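PDB 2PLJ: lysine/ornithine decarboxylase from Vibrio vulnificus, which catalyses the pyridoxal phosphate-dependent decarboxylation of L-lysine and L-ornithine, giving the diamines cadaverine and putrescine. Local coordinates for residues 71-76 with 267-271; 258-262 with 336-340; 341-345 with 371-375. One frame throughout, in Å; residues are numbered along the deposited sequence.

Interaction 1: residues 71-76 with 267-271; sequences ALKNAL and IDQFC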
loop_
_atom_site.group_PDB
_atom_site.type_symbol
_atom_site.label_atom_id
_atom_site.label_comp_id
_atom_site.label_asym_id
_atom_site.label_seq_id
_atom_site.Cartn_x
_atom_site.Cartn_y
_atom_site.Cartn_z
ATOM N N ALA A 71 16.646 23.879 10.359
ATOM C CA ALA A 71 16.464 24.743 9.186
ATOM C C ALA A 71 15.057 25.345 9.175
ATOM O O ALA A 71 14.891 26.541 8.904
ATOM C CB ALA A 71 16.746 23.990 7.909
ATOM N N LEU A 72 14.043 24.526 9.490
ATOM C CA LEU A 72 12.664 25.026 9.523
ATOM C C LEU A 72 12.439 26.026 10.674
ATOM O O LEU A 72 11.789 27.071 10.472
ATOM C CB LEU A 72 11.657 23.875 9.589
ATOM C CG LEU A 72 10.183 24.312 9.428
ATOM C CD1 LEU A 72 9.927 25.082 8.134
ATOM C CD2 LEU A 72 9.307 23.080 9.470
ATOM N N LYS A 73 12.956 25.689 11.863
ATOM C CA LYS A 73 12.915 26.593 13.026
ATOM C C LYS A 73 13.519 27.948 12.658
ATOM O O LYS A 73 12.950 29.014 12.976
ATOM C CB LYS A 73 13.659 25.962 14.207
ATOM C CG LYS A 73 13.471 26.717 15.501
ATOM C CD LYS A 73 14.189 26.024 16.652
ATOM C CE LYS A 73 13.903 26.749 17.963
ATOM N NZ LYS A 73 14.688 26.122 19.065
ATOM N N ASN A 74 14.639 27.931 11.945
ATOM C CA ASN A 74 15.275 29.183 11.570
ATOM C C ASN A 74 14.491 29.956 10.500
ATOM O O ASN A 74 14.496 31.197 10.485
ATOM C CB ASN A 74 16.746 28.971 11.187
ATOM C CG ASN A 74 17.587 30.204 11.499
ATOM O OD1 ASN A 74 17.592 31.177 10.739
ATOM N ND2 ASN A 74 18.240 30.202 12.666
ATOM N N ALA A 75 13.796 29.218 9.635
ATOM C CA ALA A 75 12.962 29.787 8.564
ATOM C C ALA A 75 11.632 30.361 9.101
ATOM O O ALA A 75 11.062 31.307 8.522
ATOM C CB ALA A 75 12.685 28.734 7.483
ATOM N N LEU A 76 11.164 29.817 10.218
ATOM C CA LEU A 76 9.847 30.156 10.762
ATOM C C LEU A 76 9.992 30.431 12.239
ATOM O O LEU A 76 9.588 29.611 13.088
ATOM C CB LEU A 76 8.842 29.012 10.561
ATOM C CG LEU A 76 8.033 28.775 9.314
ATOM C CD1 LEU A 76 7.255 27.460 9.559
ATOM C CD2 LEU A 76 7.082 29.947 8.971
ATOM N N ILE A 267 14.039 26.879 1.994
ATOM C CA ILE A 267 13.042 27.019 3.068
ATOM C C ILE A 267 12.940 28.471 3.617
ATOM O O ILE A 267 11.830 28.922 3.920
ATOM C CB ILE A 267 13.199 25.947 4.185
ATOM C CG1 ILE A 267 11.943 25.894 5.063
ATOM C CG2 ILE A 267 14.505 26.162 5.010
ATOM C CD1 ILE A 267 10.654 25.555 4.301
ATOM N N ASP A 268 14.074 29.173 3.753
ATOM C CA ASP A 268 14.035 30.595 4.223
ATOM C C ASP A 268 13.209 31.474 3.308
ATOM O O ASP A 268 12.366 32.260 3.776
ATOM C CB ASP A 268 15.411 31.244 4.377
ATOM C CG ASP A 268 16.283 30.540 5.366
ATOM O OD1 ASP A 268 15.733 29.893 6.276
ATOM O OD2 ASP A 268 17.521 30.664 5.236
ATOM N N GLN A 269 13.462 31.345 2.007
ATOM C CA GLN A 269 12.765 32.138 0.991
ATOM C C GLN A 269 11.286 31.769 0.941
ATOM O O GLN A 269 10.420 32.664 0.837
ATOM C CB GLN A 269 13.401 31.943 -0.376
ATOM C CG GLN A 269 14.767 32.571 -0.501
ATOM C CD GLN A 269 15.492 32.063 -1.724
ATOM O OE1 GLN A 269 14.873 31.774 -2.762
ATOM N NE2 GLN A 269 16.812 31.930 -1.608
ATOM N N PHE A 270 11.019 30.462 1.042
ATOM C CA PHE A 270 9.655 29.945 1.108
ATOM C C PHE A 270 8.883 30.562 2.247
ATOM O O PHE A 270 7.756 31.014 2.041
ATOM C CB PHE A 270 9.659 28.421 1.251
ATOM C CG PHE A 270 8.317 27.800 1.064
ATOM C CD1 PHE A 270 7.900 27.393 -0.214
ATOM C CD2 PHE A 270 7.481 27.575 2.166
ATOM C CE1 PHE A 270 6.667 26.776 -0.405
ATOM C CE2 PHE A 270 6.250 26.952 2.009
ATOM C CZ PHE A 270 5.831 26.531 0.729
ATOM N N CYS A 271 9.502 30.635 3.428
ATOM C CA CYS A 271 8.788 31.085 4.635
ATOM C C CYS A 271 8.716 32.605 4.813
ATOM O O CYS A 271 7.945 33.077 5.640
ATOM C CB CYS A 271 9.364 30.423 5.883
ATOM S SG CYS A 271 9.069 28.620 5.876
HETATM O O HOH W 1 16.710 27.946 7.522
HETATM O O HOH W 2 12.708 32.902 6.580
#

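Interaction 2: residues 258-262 with 336-340; sequences VNYTQ and ARYPL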
loop_
_atom_site.group_PDB
_atom_site.type_symbol
_atom_site.label_atom_id
_atom_site.label_comp_id
_atom_site.label_asym_id
_atom_site.label_seq_id
_atom_site.Cartn_x
_atom_site.Cartn_y
_atom_site.Cartn_z
ATOM N N VAL A 258 10.204 19.731 -0.163
ATOM C CA VAL A 258 11.619 19.343 -0.238
ATOM C C VAL A 258 11.978 18.984 -1.676
ATOM O O VAL A 258 11.101 18.753 -2.513
ATOM C CB VAL A 258 11.929 18.136 0.680
ATOM C CG1 VAL A 258 11.568 18.448 2.107
ATOM C CG2 VAL A 258 11.225 16.889 0.194
ATOM N N ASN A 259 13.272 18.933 -1.946
ATOM C CA ASN A 259 13.748 18.586 -3.280
ATOM C C ASN A 259 13.625 17.107 -3.518
ATOM O O ASN A 259 14.150 16.315 -2.730
ATOM C CB ASN A 259 15.209 18.987 -3.454
ATOM C CG ASN A 259 15.397 20.482 -3.380
ATOM O OD1 ASN A 259 16.138 20.986 -2.543
ATOM N ND2 ASN A 259 14.679 21.192 -4.199
ATOM N N TYR A 260 12.952 16.749 -4.608
ATOM C CA TYR A 260 13.020 15.373 -5.134
ATOM C C TYR A 260 13.871 15.414 -6.391
ATOM O O TYR A 260 15.089 15.474 -6.301
ATOM C CB TYR A 260 11.628 14.776 -5.378
ATOM C CG TYR A 260 10.968 14.441 -4.066
ATOM C CD1 TYR A 260 11.232 13.216 -3.421
ATOM C CD2 TYR A 260 10.128 15.366 -3.437
ATOM C CE1 TYR A 260 10.638 12.909 -2.186
ATOM C CE2 TYR A 260 9.531 15.083 -2.210
ATOM C CZ TYR A 260 9.794 13.857 -1.574
ATOM O OH TYR A 260 9.182 13.620 -0.336
ATOM N N THR A 261 13.249 15.407 -7.563
ATOM C CA THR A 261 14.048 15.503 -8.800
ATOM C C THR A 261 14.019 16.911 -9.393
ATOM O O THR A 261 14.676 17.167 -10.393
ATOM C CB THR A 261 13.614 14.479 -9.870
ATOM O OG1 THR A 261 12.270 14.764 -10.277
ATOM C CG2 THR A 261 13.707 13.043 -9.309
ATOM N N GLN A 262 13.240 17.801 -8.793
ATOM C CA GLN A 262 13.144 19.189 -9.238
ATOM C C GLN A 262 13.440 20.100 -8.047
ATOM O O GLN A 262 12.997 19.837 -6.927
ATOM C CB GLN A 262 11.739 19.499 -9.786
ATOM C CG GLN A 262 11.362 18.784 -11.099
ATOM C CD GLN A 262 12.088 19.325 -12.323
ATOM O OE1 GLN A 262 12.216 20.543 -12.498
ATOM N NE2 GLN A 262 12.556 18.418 -13.193
ATOM N N ALA A 336 4.741 10.215 -6.299
ATOM C CA ALA A 336 6.125 10.576 -6.058
ATOM C C ALA A 336 7.063 10.232 -7.217
ATOM O O ALA A 336 6.751 9.409 -8.091
ATOM C CB ALA A 336 6.629 9.892 -4.786
ATOM N N ARG A 337 8.247 10.844 -7.186
ATOM C CA ARG A 337 9.348 10.478 -8.078
ATOM C C ARG A 337 10.636 10.757 -7.303
ATOM O O ARG A 337 10.868 11.897 -6.854
ATOM C CB ARG A 337 9.329 11.285 -9.382
ATOM C CG ARG A 337 10.349 10.762 -10.363
ATOM C CD ARG A 337 10.411 11.588 -11.644
ATOM N NE ARG A 337 11.390 11.016 -12.564
ATOM C CZ ARG A 337 11.114 10.594 -13.803
ATOM N NH1 ARG A 337 9.878 10.697 -14.306
ATOM N NH2 ARG A 337 12.081 10.082 -14.561
ATOM N N TYR A 338 11.452 9.716 -7.127
ATOM C CA TYR A 338 12.666 9.838 -6.318
ATOM C C TYR A 338 13.904 9.784 -7.195
ATOM O O TYR A 338 13.939 8.985 -8.145
ATOM C CB TYR A 338 12.768 8.726 -5.241
ATOM C CG TYR A 338 11.469 8.530 -4.484
ATOM C CD1 TYR A 338 11.154 9.345 -3.389
ATOM C CD2 TYR A 338 10.548 7.543 -4.891
ATOM C CE1 TYR A 338 9.934 9.214 -2.720
ATOM C CE2 TYR A 338 9.321 7.378 -4.220
ATOM C CZ TYR A 338 9.037 8.221 -3.133
ATOM O OH TYR A 338 7.859 8.031 -2.472
ATOM N N PRO A 339 14.947 10.556 -6.828
ATOM C CA PRO A 339 16.241 10.378 -7.529
ATOM C C PRO A 339 16.731 8.956 -7.260
ATOM O O PRO A 339 16.648 8.486 -6.141
ATOM C CB PRO A 339 17.175 11.405 -6.869
ATOM C CG PRO A 339 16.273 12.318 -6.031
ATOM C CD PRO A 339 15.029 11.532 -5.719
ATOM N N LEU A 340 17.217 8.296 -8.299
ATOM C CA LEU A 340 17.740 6.923 -8.220
ATOM C C LEU A 340 19.163 6.892 -8.762
ATOM O O LEU A 340 19.481 7.574 -9.745
ATOM C CB LEU A 340 16.858 5.959 -9.021
ATOM C CG LEU A 340 15.381 5.809 -8.601
ATOM C CD1 LEU A 340 14.601 5.025 -9.662
ATOM C CD2 LEU A 340 15.256 5.179 -7.223
HETATM O O HOH W 3 10.544 14.589 -8.395
#

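Interaction 3: residues 341-345 with 371-375; sequences TTIKQ and LPKLN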
loop_
_atom_site.group_PDB
_atom_site.type_symbol
_atom_site.label_atom_id
_atom_site.label_comp_id
_atom_site.label_asym_id
_atom_site.label_seq_id
_atom_site.Cartn_x
_atom_site.Cartn_y
_atom_site.Cartn_z
ATOM N N THR A 341 20.012 6.096 -8.125
ATOM C CA THR A 341 21.369 5.924 -8.611
ATOM C C THR A 341 21.831 4.491 -8.361
ATOM O O THR A 341 21.082 3.663 -7.802
ATOM C CB THR A 341 22.330 7.025 -8.017
ATOM O OG1 THR A 341 23.572 7.039 -8.730
ATOM C CG2 THR A 341 22.564 6.839 -6.517
ATOM N N THR A 342 23.044 4.189 -8.807
ATOM C CA THR A 342 23.634 2.880 -8.573
ATOM C C THR A 342 25.028 3.117 -8.037
ATOM O O THR A 342 25.610 4.181 -8.274
ATOM C CB THR A 342 23.710 2.067 -9.894
ATOM O OG1 THR A 342 24.369 2.854 -10.898
ATOM C CG2 THR A 342 22.308 1.722 -10.360
ATOM N N ILE A 343 25.551 2.151 -7.290
ATOM C CA ILE A 343 26.948 2.234 -6.849
ATOM C C ILE A 343 27.840 2.112 -8.074
ATOM O O ILE A 343 28.744 2.935 -8.260
ATOM C CB ILE A 343 27.285 1.211 -5.739
ATOM C CG1 ILE A 343 26.540 1.586 -4.442
ATOM C CG2 ILE A 343 28.825 1.138 -5.496
ATOM C CD1 ILE A 343 26.547 0.498 -3.386
ATOM N N LYS A 344 27.538 1.127 -8.922
ATOM C CA LYS A 344 28.252 0.943 -10.200
ATOM C C LYS A 344 28.106 2.174 -11.082
ATOM O O LYS A 344 26.991 2.646 -11.322
ATOM C CB LYS A 344 27.729 -0.281 -10.942
ATOM C CG LYS A 344 28.157 -1.581 -10.312
ATOM C CD LYS A 344 28.580 -2.596 -11.357
ATOM C CE LYS A 344 29.175 -3.804 -10.667
ATOM N NZ LYS A 344 28.711 -5.064 -11.300
ATOM N N GLN A 345 29.242 2.701 -11.532
ATOM C CA GLN A 345 29.275 3.909 -12.356
ATOM C C GLN A 345 30.291 3.748 -13.486
ATOM O O GLN A 345 31.264 3.003 -13.352
ATOM C CB GLN A 345 29.632 5.133 -11.498
ATOM C CG GLN A 345 28.544 5.562 -10.498
ATOM C CD GLN A 345 27.346 6.210 -11.176
ATOM O OE1 GLN A 345 27.507 7.038 -12.083
ATOM N NE2 GLN A 345 26.138 5.845 -10.740
ATOM N N LEU A 371 21.108 3.099 -17.235
ATOM C CA LEU A 371 21.955 2.546 -16.188
ATOM C C LEU A 371 23.112 1.766 -16.774
ATOM O O LEU A 371 22.987 1.161 -17.851
ATOM C CB LEU A 371 21.156 1.611 -15.270
ATOM C CG LEU A 371 19.934 2.094 -14.481
ATOM C CD1 LEU A 371 19.320 0.893 -13.788
ATOM C CD2 LEU A 371 20.284 3.175 -13.421
ATOM N N PRO A 372 24.246 1.749 -16.055
ATOM C CA PRO A 372 25.292 0.823 -16.444
ATOM C C PRO A 372 24.790 -0.624 -16.295
ATOM O O PRO A 372 23.792 -0.874 -15.591
ATOM C CB PRO A 372 26.429 1.127 -15.454
ATOM C CG PRO A 372 25.809 1.826 -14.337
ATOM C CD PRO A 372 24.595 2.533 -14.851
ATOM N N LYS A 373 25.444 -1.555 -16.980
ATOM C CA LYS A 373 25.117 -2.968 -16.825
ATOM C C LYS A 373 25.332 -3.410 -15.370
ATOM O O LYS A 373 26.417 -3.228 -14.814
ATOM C CB LYS A 373 25.941 -3.843 -17.787
ATOM C CG LYS A 373 25.700 -5.346 -17.655
ATOM C CD LYS A 373 24.233 -5.728 -17.910
ATOM C CE LYS A 373 24.025 -7.248 -17.943
ATOM N NZ LYS A 373 24.333 -7.989 -16.672
ATOM N N LEU A 374 24.278 -3.962 -14.776
ATOM C CA LEU A 374 24.328 -4.475 -13.408
ATOM C C LEU A 374 24.304 -5.995 -13.371
ATOM O O LEU A 374 23.647 -6.631 -14.201
ATOM C CB LEU A 374 23.122 -3.964 -12.624
ATOM C CG LEU A 374 22.931 -2.445 -12.590
ATOM C CD1 LEU A 374 21.655 -2.160 -11.818
ATOM C CD2 LEU A 374 24.154 -1.760 -11.978
ATOM N N ASN A 375 25.023 -6.562 -12.406
ATOM C CA ASN A 375 24.941 -7.983 -12.084
ATOM C C ASN A 375 23.889 -8.233 -10.997
ATOM O O ASN A 375 23.575 -7.330 -10.195
ATOM C CB ASN A 375 26.287 -8.467 -11.552
ATOM C CG ASN A 375 27.405 -8.337 -12.570
ATOM O OD1 ASN A 375 28.499 -7.892 -12.238
ATOM N ND2 ASN A 375 27.139 -8.730 -13.803
#

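Interaction 1: residues 71-76 with 267-271
Ala75 and Cys271 bury the most surface in a helix-helix contact on the outside of the beta/alpha barrel, where helix 62-75, which leads into the first barrel strand 79-84, lies beside helix 267-278, which leads into the last one, 286-289. The two short axes run in roughly the same direction, 35° from parallel and 8.9 Å apart, a spacing suited to the small side chain of Ala75. Packing is tight on the barrel side. The methyl of Ala75 is directed at the other helix and meets Ile267 CG1 at 3.8 Å. That same CG1 is touched by CD1 of Leu72, whose branch crosses the isoleucine at about a right angle and has Leu81, Pro291 and Phe294 as further neighbours. Ile267 CG1 stands anti to its backbone N (chi1 -165°), which carries CG1 and the terminal methyl to Leu72 and turns CG2 toward the carbonyl oxygen of Ala71. One turn further on, the Cys271 sulfur packs against Leu76, SG 3.6 Å from Leu76 CG, and the leucine, just past the helix end, is also backed by Phe256 and Ile274. Cys271 CB presses close to the carbonyl oxygen of Ala75.

The solvent side is wetter and looser. Here Asn74 and Asp268 are exposed and the helices are joined through water. One water donates to Ala71 O and to Asp268 OD1, but Asp268 has two conformers, so this bridge is doubtful as a permanent link. The second depends on backbone atoms alone: its water gives one hydrogen to Ala75 O at 3.0 Å and the other to Asp268 O at 2.9 Å.

Interaction 2: residues 258-262 with 336-340
Arg337 and Thr261 meet at the surface where a loop of the beta/alpha barrel meets a loop of the beta domain of this decarboxylase fold. Residues 258-262 follow the glycine-rich run after strand 249-251, which in this family typically holds the cofactor phosphate; residues 336-340 lead from helix 330-333 into strand 340-342. Arg337 comes first. Its chain is extended from CG to NE and crosses Thr261 at about a right angle, with Arg337 CD 3.9 Å from Thr261 OG1. The carbonyl of the same arginine does more: Arg337 O rests 3.3 Å from Tyr260 CB, close to the root of the ring. Arg337 O also accepts a hydrogen from a water at 3.1 Å, and this water in turn accepts from Thr261 N at 2.9 Å, so solvent completes the link between the two backbones.

Tyr338 comes next. Its CB points away from the other loop, yet with CG beside the backbone N (chi1 -46°) the ring swings back and lies alongside that of Tyr260, both pointing the same way. The planes are inclined at 69° and meet obliquely, through Tyr260 CE1 and Tyr338 CD1 at 3.8 Å. On its far end the hydroxyl of Tyr260 is hydrogen-bonded to Arg293 NH1; the Tyr260 side chain lies about 8 Å from the bound pyridoxyl-putrescine adduct, while Tyr338 packs also on Met385 and Thr389.

At Pro339 the methyl of Thr261 is laid over the peptide that joins Tyr338 to the proline, and Thr261 CG2 comes within 3.7 Å of Pro339 N. The proline ring itself turns to the preceding residue of the other loop, where Pro339 CG touches Tyr260 O at 3.4 Å.

Interaction 3: residues 341-345 with 371-375
The flat amide of Asn375 turns its oxygen to the end of Lys344: the two side chains cross at about a right angle, with Asn375 OD1 3.0 Å from Lys344 NZ, and that ammonium group forms its salt bridge with Asp378, whose carboxylate also accepts from Asn375 N. A second flat group, the amide of Gln345, folds back on its own turn. Its NE2 donates almost straight to Thr342 O (3.0 Å, 165°) and has this oxygen nearly in the amide plane. The puckered ring of Pro372 pushes its CG corner against Lys344 O at 3.3 Å, with Thr342 OG1 beside the same corner. Thr342 OG1 holds the turn from inside by donating to Lys344 O at 2.7 Å, in the carbonyl plane, so the oxygen facing Pro372 is already bonded. With OG1 placed between the backbone N and the carbonyl carbon (chi1 53°), the methyl of Thr342 is left to the leucines, Thr342 CG2 being 3.9 Å from Leu371 CD2. Leu374 CD2 lies against Lys344 CB at 4.0 Å.

The contact brings together two edge strands of the curled beta-domain sheet, 340-342 beside 379-382 and 369-372 beside 349-355; Leu371 reaches Tyr318 of strand 315-320, and Ile343, directed away, packs on helix 40-53.

In the fold
From the N terminus, residues 71-76 precede the first barrel strand and wait almost to the end of the barrel for their partner: interaction 1 closes a loop of 190 residues and sets the helices before the first and last strands side by side. Interaction 2 opens at 258-262, inside that loop, and closes beyond it at 336-340, so the two cross; their nearest atoms are about 7 Å apart, without touching. Interaction 2 thereby ties the barrel to the beta domain. Its second segment runs straight into 341-345, where interaction 3 opens in series and closes only 25 residues later, joining strand ends within the beta domain, about 36 Å, centre to centre, from interaction 1.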